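Long-range contact in plasmin and fibronectin-binding protein A (Streptococcus pneumoniae, PDB 4MR0), which acts as a surface adhesin and invasin of the pneumococcus, binding human fibronectin, plasmin, plasminogen and serum albumin: residues Q266-V280 against S301-F315. Residues are numbered along the deposited sequence; the frame is centred on the assembly and turned at random.
Sequences QGHAIQIAGSKNVLV and SKESIQIEPLTRKGF. With MN (manganese (II) ion), chain G.
Parallel strand pairing between successive coils joins 270-273 to 306-308 near the middle of the chain, and a manganese ion bridges the two strands on one face. Backbone bonds alternate across the pair: I270 N to S304 O, Q306 N to I270 O, I272 N to Q306 O and E308 N to I272 O, the last at 2.9 Å; G274 N to E308 O follows. I270, I272, I305 and I307 point into the interior, where V280, one corner further on, meets I305 (CG1 to CD1, 4.2 Å). This is the stacking of a right-handed parallel beta-helix of the pectate lyase type, which makes up most of this adhesin's modelled part. On the other face Q271 and Q306 lie side by side, amide planes 36° apart, and each gives its OE1 to the manganese (2.3 Å from Q271, 2.2 Å from Q306). E308 binds through both carboxylate oxygens, and the loop after the strand folds back to add G314 O, 2.2 Å from the manganese. Q271 NE2 is hydrogen-bonded to Y317 OH, consistent with this amide orientation. A273 CB packs against F315 CD1 (3.5 Å) and L310. Ahead of the strands, chi1 of -52° sets the H268 ring beside its own backbone N, where ND1 reaches a lone pair of E303 O (2.6 Å, 161°). K302 CD makes a CH-pi contact over one ring face; metal-bound Q306 OE1 lies over the opposite one.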
# COMPACT_ATOMS: atom_id res chain seq x y z
N GLN A 266 7.27 -3.75 12.37
CA GLN A 266 7.84 -2.85 11.37
C GLN A 266 8.11 -3.56 10.05
O GLN A 266 9.22 -3.51 9.52
CB GLN A 266 9.13 -2.21 11.90
CG GLN A 266 10.25 -3.17 12.27
CD GLN A 266 11.46 -2.45 12.84
OE1 GLN A 266 12.48 -3.07 13.15
NE2 GLN A 266 11.36 -1.14 12.98
N GLY A 267 7.08 -4.22 9.51
CA GLY A 267 7.27 -4.93 8.27
C GLY A 267 6.09 -4.92 7.31
O GLY A 267 5.12 -4.18 7.50
N HIS A 268 6.20 -5.75 6.28
CA HIS A 268 5.17 -5.89 5.26
C HIS A 268 4.32 -7.11 5.59
O HIS A 268 4.85 -8.21 5.69
CB HIS A 268 5.81 -6.13 3.89
CG HIS A 268 6.85 -5.12 3.51
ND1 HIS A 268 6.55 -3.80 3.27
CD2 HIS A 268 8.18 -5.25 3.30
CE1 HIS A 268 7.65 -3.16 2.92
NE2 HIS A 268 8.65 -4.02 2.93
N ALA A 269 3.02 -6.91 5.75
CA ALA A 269 2.15 -8.04 6.02
C ALA A 269 2.18 -8.93 4.78
O ALA A 269 2.18 -10.15 4.87
CB ALA A 269 0.73 -7.57 6.29
N ILE A 270 2.22 -8.28 3.62
CA ILE A 270 2.23 -9.00 2.35
C ILE A 270 3.15 -8.32 1.34
O ILE A 270 3.14 -7.11 1.20
CB ILE A 270 0.82 -9.05 1.73
CG1 ILE A 270 -0.15 -9.79 2.65
CG2 ILE A 270 0.87 -9.72 0.35
CD1 ILE A 270 -1.61 -9.72 2.20
N GLN A 271 3.94 -9.13 0.64
CA GLN A 271 4.81 -8.62 -0.42
C GLN A 271 4.44 -9.42 -1.67
O GLN A 271 4.46 -10.65 -1.65
CB GLN A 271 6.29 -8.83 -0.11
CG GLN A 271 6.82 -7.95 1.00
CD GLN A 271 8.28 -8.24 1.33
OE1 GLN A 271 9.19 -7.85 0.60
NE2 GLN A 271 8.50 -8.95 2.44
N ILE A 272 4.09 -8.71 -2.73
CA ILE A 272 3.71 -9.32 -3.99
C ILE A 272 4.75 -8.82 -4.98
O ILE A 272 4.75 -7.64 -5.34
CB ILE A 272 2.30 -8.83 -4.42
CG1 ILE A 272 1.28 -9.22 -3.34
CG2 ILE A 272 1.91 -9.43 -5.77
CD1 ILE A 272 -0.08 -8.55 -3.51
N ALA A 273 5.63 -9.72 -5.39
CA ALA A 273 6.73 -9.38 -6.29
C ALA A 273 6.77 -10.27 -7.52
O ALA A 273 6.81 -11.49 -7.40
CB ALA A 273 8.06 -9.49 -5.53
N GLY A 274 6.81 -9.64 -8.69
CA GLY A 274 6.84 -10.39 -9.93
C GLY A 274 5.72 -11.40 -10.01
O GLY A 274 5.88 -12.48 -10.59
N SER A 275 4.58 -11.06 -9.43
CA SER A 275 3.43 -11.98 -9.44
C SER A 275 2.25 -11.42 -10.22
O SER A 275 2.00 -10.22 -10.21
CB SER A 275 3.02 -12.30 -8.00
OG SER A 275 4.07 -13.00 -7.35
N LYS A 276 1.52 -12.31 -10.89
CA LYS A 276 0.39 -11.92 -11.71
C LYS A 276 -0.95 -12.48 -11.24
O LYS A 276 -1.04 -13.62 -10.77
CB LYS A 276 0.66 -12.34 -13.16
CG LYS A 276 -0.41 -11.95 -14.16
CD LYS A 276 -0.07 -12.49 -15.55
CE LYS A 276 -1.16 -12.13 -16.56
NZ LYS A 276 -0.87 -12.69 -17.91
N ASN A 277 -2.00 -11.66 -11.35
CA ASN A 277 -3.33 -12.08 -10.95
C ASN A 277 -3.40 -12.40 -9.46
O ASN A 277 -3.72 -13.52 -9.07
CB ASN A 277 -3.77 -13.31 -11.74
CG ASN A 277 -4.04 -13.00 -13.20
OD1 ASN A 277 -3.95 -13.89 -14.06
ND2 ASN A 277 -4.38 -11.75 -13.49
N VAL A 278 -3.09 -11.40 -8.63
CA VAL A 278 -3.14 -11.59 -7.19
C VAL A 278 -4.28 -10.76 -6.63
O VAL A 278 -4.42 -9.57 -6.95
CB VAL A 278 -1.85 -11.15 -6.50
CG1 VAL A 278 -1.92 -11.46 -5.00
CG2 VAL A 278 -0.66 -11.85 -7.13
N LEU A 279 -5.09 -11.39 -5.79
CA LEU A 279 -6.22 -10.72 -5.18
C LEU A 279 -6.15 -10.83 -3.66
O LEU A 279 -5.90 -11.90 -3.12
CB LEU A 279 -7.54 -11.36 -5.65
CG LEU A 279 -8.84 -10.88 -5.00
CD1 LEU A 279 -9.11 -9.44 -5.40
CD2 LEU A 279 -10.01 -11.78 -5.43
N VAL A 280 -6.32 -9.70 -2.99
CA VAL A 280 -6.37 -9.66 -1.53
C VAL A 280 -7.78 -9.10 -1.36
O VAL A 280 -8.08 -8.01 -1.85
CB VAL A 280 -5.33 -8.70 -0.95
CG1 VAL A 280 -5.52 -8.56 0.55
CG2 VAL A 280 -3.91 -9.23 -1.25
N SER A 301 9.12 3.23 4.56
CA SER A 301 9.40 2.23 3.54
C SER A 301 8.74 0.90 3.92
O SER A 301 9.01 -0.13 3.31
CB SER A 301 10.91 2.01 3.40
OG SER A 301 11.43 1.38 4.55
N LYS A 302 7.87 0.93 4.93
CA LYS A 302 7.21 -0.29 5.37
C LYS A 302 5.71 -0.35 5.10
O LYS A 302 4.90 -0.15 6.01
CB LYS A 302 7.48 -0.51 6.86
CG LYS A 302 8.92 -0.86 7.18
CD LYS A 302 9.41 -2.01 6.30
CE LYS A 302 10.78 -2.51 6.73
NZ LYS A 302 11.78 -1.41 6.81
N GLU A 303 5.35 -0.63 3.85
CA GLU A 303 3.95 -0.73 3.45
C GLU A 303 3.39 -2.07 3.93
O GLU A 303 4.08 -3.09 3.86
CB GLU A 303 3.83 -0.66 1.92
CG GLU A 303 4.46 0.57 1.27
CD GLU A 303 5.92 0.37 0.88
OE1 GLU A 303 6.51 -0.69 1.22
OE2 GLU A 303 6.48 1.27 0.22
N SER A 304 2.15 -2.08 4.42
CA SER A 304 1.55 -3.33 4.88
C SER A 304 1.34 -4.30 3.72
O SER A 304 1.42 -5.53 3.88
CB SER A 304 0.24 -3.04 5.60
OG SER A 304 0.51 -2.31 6.78
N ILE A 305 1.06 -3.75 2.55
CA ILE A 305 0.92 -4.55 1.34
C ILE A 305 1.79 -3.87 0.30
O ILE A 305 1.45 -2.80 -0.22
CB ILE A 305 -0.52 -4.62 0.81
CG1 ILE A 305 -1.43 -5.31 1.83
CG2 ILE A 305 -0.54 -5.40 -0.51
CD1 ILE A 305 -2.89 -5.38 1.39
N GLN A 306 2.93 -4.47 0.00
CA GLN A 306 3.85 -3.93 -0.98
C GLN A 306 3.67 -4.69 -2.29
O GLN A 306 3.58 -5.91 -2.30
CB GLN A 306 5.30 -4.06 -0.48
CG GLN A 306 6.35 -3.55 -1.45
CD GLN A 306 7.76 -3.71 -0.90
OE1 GLN A 306 8.08 -4.72 -0.27
NE2 GLN A 306 8.61 -2.72 -1.14
N ILE A 307 3.58 -3.94 -3.38
CA ILE A 307 3.42 -4.51 -4.71
C ILE A 307 4.66 -4.00 -5.43
O ILE A 307 4.82 -2.80 -5.66
CB ILE A 307 2.14 -3.97 -5.38
CG1 ILE A 307 0.94 -4.32 -4.50
CG2 ILE A 307 1.99 -4.56 -6.78
CD1 ILE A 307 -0.34 -3.59 -4.91
N GLU A 308 5.54 -4.91 -5.81
CA GLU A 308 6.80 -4.50 -6.41
C GLU A 308 7.30 -5.44 -7.49
O GLU A 308 6.77 -6.53 -7.68
CB GLU A 308 7.84 -4.46 -5.30
CG GLU A 308 8.13 -5.87 -4.76
CD GLU A 308 8.80 -5.90 -3.41
OE1 GLU A 308 9.71 -5.08 -3.17
OE2 GLU A 308 8.43 -6.77 -2.58
N PRO A 309 8.32 -5.00 -8.24
CA PRO A 309 8.89 -5.86 -9.29
C PRO A 309 9.78 -6.84 -8.53
O PRO A 309 10.09 -6.61 -7.36
CB PRO A 309 9.67 -4.88 -10.17
CG PRO A 309 10.04 -3.78 -9.22
CD PRO A 309 8.78 -3.60 -8.40
N LEU A 310 10.19 -7.92 -9.18
CA LEU A 310 11.00 -8.92 -8.51
C LEU A 310 12.52 -8.72 -8.64
O LEU A 310 13.12 -9.04 -9.67
CB LEU A 310 10.60 -10.31 -9.04
CG LEU A 310 11.16 -11.57 -8.38
CD1 LEU A 310 10.83 -11.60 -6.89
CD2 LEU A 310 10.56 -12.80 -9.07
N THR A 311 13.11 -8.17 -7.58
CA THR A 311 14.56 -7.93 -7.52
C THR A 311 15.05 -8.40 -6.15
O THR A 311 14.26 -8.53 -5.22
CB THR A 311 14.91 -6.43 -7.67
OG1 THR A 311 14.47 -5.71 -6.51
CG2 THR A 311 14.26 -5.84 -8.92
N ARG A 312 16.34 -8.66 -6.03
CA ARG A 312 16.88 -9.11 -4.76
C ARG A 312 16.81 -8.00 -3.71
O ARG A 312 16.63 -8.27 -2.52
CB ARG A 312 18.32 -9.61 -4.96
CG ARG A 312 18.39 -10.84 -5.85
CD ARG A 312 19.81 -11.30 -6.15
NE ARG A 312 20.50 -11.80 -4.96
CZ ARG A 312 21.73 -12.31 -4.98
NH1 ARG A 312 22.40 -12.37 -6.13
NH2 ARG A 312 22.29 -12.75 -3.86
N LYS A 313 16.92 -6.76 -4.17
CA LYS A 313 16.85 -5.60 -3.28
C LYS A 313 15.49 -5.53 -2.58
O LYS A 313 15.41 -5.36 -1.37
CB LYS A 313 17.09 -4.32 -4.07
CG LYS A 313 16.95 -3.03 -3.26
CD LYS A 313 18.07 -2.89 -2.24
CE LYS A 313 17.84 -1.67 -1.34
NZ LYS A 313 17.67 -0.41 -2.12
N GLY A 314 14.41 -5.67 -3.35
CA GLY A 314 13.08 -5.62 -2.76
C GLY A 314 12.53 -6.97 -2.34
O GLY A 314 11.54 -7.04 -1.61
N PHE A 315 13.15 -8.06 -2.79
CA PHE A 315 12.66 -9.40 -2.45
C PHE A 315 13.89 -10.28 -2.20
O PHE A 315 14.23 -11.14 -3.01
CB PHE A 315 11.82 -9.94 -3.62
CG PHE A 315 10.82 -10.98 -3.23
CD1 PHE A 315 9.63 -10.62 -2.59
CD2 PHE A 315 11.06 -12.33 -3.48
CE1 PHE A 315 8.70 -11.59 -2.21
CE2 PHE A 315 10.14 -13.30 -3.11
CZ PHE A 315 8.96 -12.93 -2.46
MN MN G . 9.74 -6.11 -0.81
O HOH W 1 2.49 -3.82 8.17